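Local coordinates for protein acetyltransferase-like, GNAT family (Bacteroides thetaiotaomicron, PDB 3EY5) that probably transfers an acetyl group to an amine nitrogen, as a putative N-acetyltransferase of the GNAT family, at residues N53-D58 and K92-H97. Residues are numbered along the deposited sequence; the frame is centred on the assembly and turned at random.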
ATOM      1  N   ASN A  53      -8.203   5.740   1.332  1.00 18.78           N
ATOM      2  CA  ASN A  53      -8.101   7.164   1.061  1.00 18.99           C
ATOM      3  C   ASN A  53      -7.983   7.495  -0.400  1.00 19.12           C
ATOM      4  O   ASN A  53      -7.248   6.829  -1.134  1.00 18.70           O
ATOM      5  CB  ASN A  53      -6.896   7.802   1.772  1.00 19.24           C
ATOM      6  CG  ASN A  53      -6.805   7.433   3.230  1.00 21.74           C
ATOM      7  OD1 ASN A  53      -7.152   8.232   4.107  1.00 22.90           O
ATOM      8  ND2 ASN A  53      -6.286   6.217   3.512  1.00 23.70           N
ATOM      9  N   ILE A  54      -8.688   8.553  -0.810  1.00 19.62           N
ATOM     10  CA  ILE A  54      -8.551   9.089  -2.162  1.00 19.85           C
ATOM     11  C   ILE A  54      -7.486  10.182  -2.099  1.00 19.28           C
ATOM     12  O   ILE A  54      -7.319  10.890  -1.077  1.00 19.57           O
ATOM     13  CB  ILE A  54      -9.921   9.539  -2.787  1.00 20.19           C
ATOM     14  CG1 ILE A  54      -9.711  10.149  -4.165  1.00 22.38           C
ATOM     15  CG2 ILE A  54     -10.616  10.551  -1.898  1.00 21.04           C
ATOM     16  CD1 ILE A  54     -10.995  10.311  -4.964  1.00 26.98           C
ATOM     17  N   ILE A  55      -6.715  10.274  -3.161  1.00 17.82           N
ATOM     18  CA  ILE A  55      -5.662  11.247  -3.222  1.00 17.63           C
ATOM     19  C   ILE A  55      -6.137  12.355  -4.174  1.00 18.41           C
ATOM     20  O   ILE A  55      -6.561  12.073  -5.299  1.00 17.35           O
ATOM     21  CB  ILE A  55      -4.349  10.618  -3.720  1.00 17.57           C
ATOM     22  CG1 ILE A  55      -3.895   9.465  -2.789  1.00 16.32           C
ATOM     23  CG2 ILE A  55      -3.286  11.659  -3.807  1.00 15.44           C
ATOM     24  CD1 ILE A  55      -2.865   8.637  -3.424  1.00 15.06           C
ATOM     25  N   PHE A  56      -6.087  13.597  -3.709  1.00 19.35           N
ATOM     26  CA  PHE A  56      -6.467  14.727  -4.532  1.00 21.52           C
ATOM     27  C   PHE A  56      -5.299  15.582  -4.939  1.00 22.42           C
ATOM     28  O   PHE A  56      -4.339  15.725  -4.197  1.00 22.38           O
ATOM     29  CB  PHE A  56      -7.450  15.609  -3.783  1.00 22.35           C
ATOM     30  CG  PHE A  56      -8.803  15.008  -3.625  1.00 23.86           C
ATOM     31  CD1 PHE A  56      -9.094  14.205  -2.531  1.00 26.81           C
ATOM     32  CD2 PHE A  56      -9.796  15.264  -4.558  1.00 26.63           C
ATOM     33  CE1 PHE A  56     -10.366  13.653  -2.387  1.00 27.92           C
ATOM     34  CE2 PHE A  56     -11.067  14.719  -4.412  1.00 28.19           C
ATOM     35  CZ  PHE A  56     -11.347  13.910  -3.325  1.00 26.81           C
ATOM     36  N   ASP A  57      -5.383  16.158  -6.130  1.00 24.16           N
ATOM     37  CA  ASP A  57      -4.542  17.308  -6.488  1.00 25.92           C
ATOM     38  C   ASP A  57      -5.528  18.460  -6.630  1.00 26.52           C
ATOM     39  O   ASP A  57      -6.177  18.639  -7.647  1.00 26.18           O
ATOM     40  CB  ASP A  57      -3.729  17.020  -7.747  1.00 26.49           C
ATOM     41  CG  ASP A  57      -2.870  18.195  -8.189  1.00 29.58           C
ATOM     42  OD1 ASP A  57      -2.043  18.692  -7.395  1.00 31.68           O
ATOM     43  OD2 ASP A  57      -3.020  18.621  -9.360  1.00 34.49           O
ATOM     44  N   ASP A  58      -5.649  19.207  -5.538  1.00 28.79           N
ATOM     45  CA  ASP A  58      -6.751  20.135  -5.264  1.00 30.23           C
ATOM     46  C   ASP A  58      -8.046  19.387  -5.110  1.00 30.37           C
ATOM     47  O   ASP A  58      -8.221  18.634  -4.168  1.00 31.66           O
ATOM     48  CB  ASP A  58      -6.868  21.213  -6.338  1.00 31.31           C
ATOM     49  CG  ASP A  58      -5.664  22.095  -6.378  1.00 33.84           C
ATOM     50  OD1 ASP A  58      -5.564  22.900  -7.332  1.00 37.55           O
ATOM     51  OD2 ASP A  58      -4.818  21.979  -5.450  1.00 36.84           O
ATOM     52  N   LYS A  92       6.129  10.963  -7.331  1.00 26.75           N
ATOM     53  CA  LYS A  92       7.019  11.674  -6.433  1.00 25.97           C
ATOM     54  C   LYS A  92       6.267  12.662  -5.528  1.00 25.15           C
ATOM     55  O   LYS A  92       6.433  12.639  -4.306  1.00 24.90           O
ATOM     56  CB  LYS A  92       8.105  12.366  -7.262  1.00 25.17           C
ATOM     57  CG  LYS A  92       8.510  13.721  -6.781  1.00 25.85           C
ATOM     58  CD  LYS A  92       8.807  14.663  -7.940  1.00 28.23           C
ATOM     59  CE  LYS A  92      10.223  14.487  -8.491  1.00 30.92           C
ATOM     60  NZ  LYS A  92      10.533  15.297  -9.739  1.00 31.25           N
ATOM     61  N   ARG A  93       5.456  13.531  -6.127  1.00 24.41           N
ATOM     62  CA  ARG A  93       4.638  14.482  -5.362  1.00 23.34           C
ATOM     63  C   ARG A  93       3.785  13.749  -4.307  1.00 22.06           C
ATOM     64  O   ARG A  93       3.717  14.173  -3.162  1.00 20.74           O
ATOM     65  CB  ARG A  93       3.715  15.275  -6.298  1.00 24.01           C
ATOM     66  CG  ARG A  93       4.363  16.435  -7.054  1.00 26.26           C
ATOM     67  CD  ARG A  93       3.279  17.294  -7.720  1.00 29.21           C
ATOM     68  NE  ARG A  93       2.685  18.276  -6.803  1.00 32.56           N
ATOM     69  CZ  ARG A  93       1.438  18.743  -6.892  1.00 34.56           C
ATOM     70  NH1 ARG A  93       0.632  18.300  -7.850  1.00 36.07           N
ATOM     71  NH2 ARG A  93       0.989  19.649  -6.019  1.00 36.10           N
ATOM     72  N   THR A  94       3.171  12.633  -4.687  1.00 21.11           N
ATOM     73  CA  THR A  94       2.342  11.870  -3.740  1.00 21.82           C
ATOM     74  C   THR A  94       3.129  11.219  -2.593  1.00 22.32           C
ATOM     75  O   THR A  94       2.681  11.210  -1.435  1.00 22.18           O
ATOM     76  CB  THR A  94       1.498  10.784  -4.453  1.00 21.83           C
ATOM     77  OG1 THR A  94       0.566  11.419  -5.333  1.00 20.15           O
ATOM     78  CG2 THR A  94       0.711   9.970  -3.441  1.00 21.23           C
ATOM     79  N   LEU A  95       4.282  10.646  -2.926  1.00 22.91           N
ATOM     80  CA  LEU A  95       5.099   9.963  -1.933  1.00 23.81           C
ATOM     81  C   LEU A  95       5.592  10.984  -0.930  1.00 23.33           C
ATOM     82  O   LEU A  95       5.517  10.770   0.271  1.00 22.79           O
ATOM     83  CB  LEU A  95       6.306   9.325  -2.598  1.00 24.19           C
ATOM     84  CG  LEU A  95       6.438   7.864  -2.319  1.00 25.81           C
ATOM     85  CD1 LEU A  95       5.294   7.232  -3.111  1.00 29.07           C
ATOM     86  CD2 LEU A  95       7.788   7.398  -2.848  1.00 25.78           C
ATOM     87  N   GLU A  96       6.086  12.095  -1.461  1.00 23.22           N
ATOM     88  CA  GLU A  96       6.494  13.243  -0.680  1.00 23.80           C
ATOM     89  C   GLU A  96       5.473  13.676   0.389  1.00 23.57           C
ATOM     90  O   GLU A  96       5.826  13.787   1.567  1.00 24.08           O
ATOM     91  CB  GLU A  96       6.794  14.373  -1.649  1.00 24.46           C
ATOM     92  CG  GLU A  96       6.847  15.765  -1.089  1.00 28.16           C
ATOM     93  CD  GLU A  96       7.059  16.809  -2.207  1.00 33.13           C
ATOM     94  OE1 GLU A  96       6.905  16.466  -3.408  1.00 33.33           O
ATOM     95  OE2 GLU A  96       7.391  17.974  -1.884  1.00 36.04           O
ATOM     96  N   HIS A  97       4.221  13.907  -0.005  1.00 22.96           N
ATOM     97  CA  HIS A  97       3.187  14.286   0.966  0.50 22.92           C
ATOM     98  C   HIS A  97       2.685  13.111   1.815  1.00 22.99           C
ATOM     99  O   HIS A  97       2.130  13.315   2.886  1.00 22.57           O
ATOM    100  CB  HIS A  97       1.998  15.014   0.313  0.50 23.00           C
ATOM    101  CG  HIS A  97       0.947  15.423   1.298  0.50 21.91           C
ATOM    102  ND1 HIS A  97       1.053  16.557   2.075  0.50 22.13           N
ATOM    103  CD2 HIS A  97      -0.207  14.824   1.668  0.50 19.16           C
ATOM    104  CE1 HIS A  97      -0.003  16.647   2.862  0.50 22.23           C
ATOM    105  NE2 HIS A  97      -0.777  15.600   2.642  0.50 20.99           N
TER
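A chi1 of 178° puts the Asp57 carboxylate opposite its own backbone N, and the Arg93 side chain bends at chi3 (83°). These two torsions bring carboxylate and guanidinium together. The contact belongs to the GNAT fold: strand 50-57 lies against helix 90-101, which packs on one face of the central sheet. The charged pair closes the contact at the end of the strand. Arg93 NH1 gives a hydrogen bond to Asp57 OD1 at 2.7 Å, within a salt bridge. The two side chains cross at about a right angle, and their flat groups stand nearly perpendicular. NH1 comes to OD1 from above the carboxylate plane, 55° out of it. With this single short bond, the pair is not a two-pronged one. Replacing Asp57 with an alanine would probably leave the Arg93 guanidinium without its charge partner here and freer to turn. Deeper in, Ile55 and Thr94 reach toward each other tip to tip. Both also touch Ile5 and Phe79, so the strand meets the helix through a small, mostly apolar cluster in which Ile55 and Thr94 are buried. The Thr94 hydroxyl, OG1, turns back to its own helix and bonds to Tyr90 O. Its methyl carbon CG2 instead meets Ile55 CD1 at 3.8 Å.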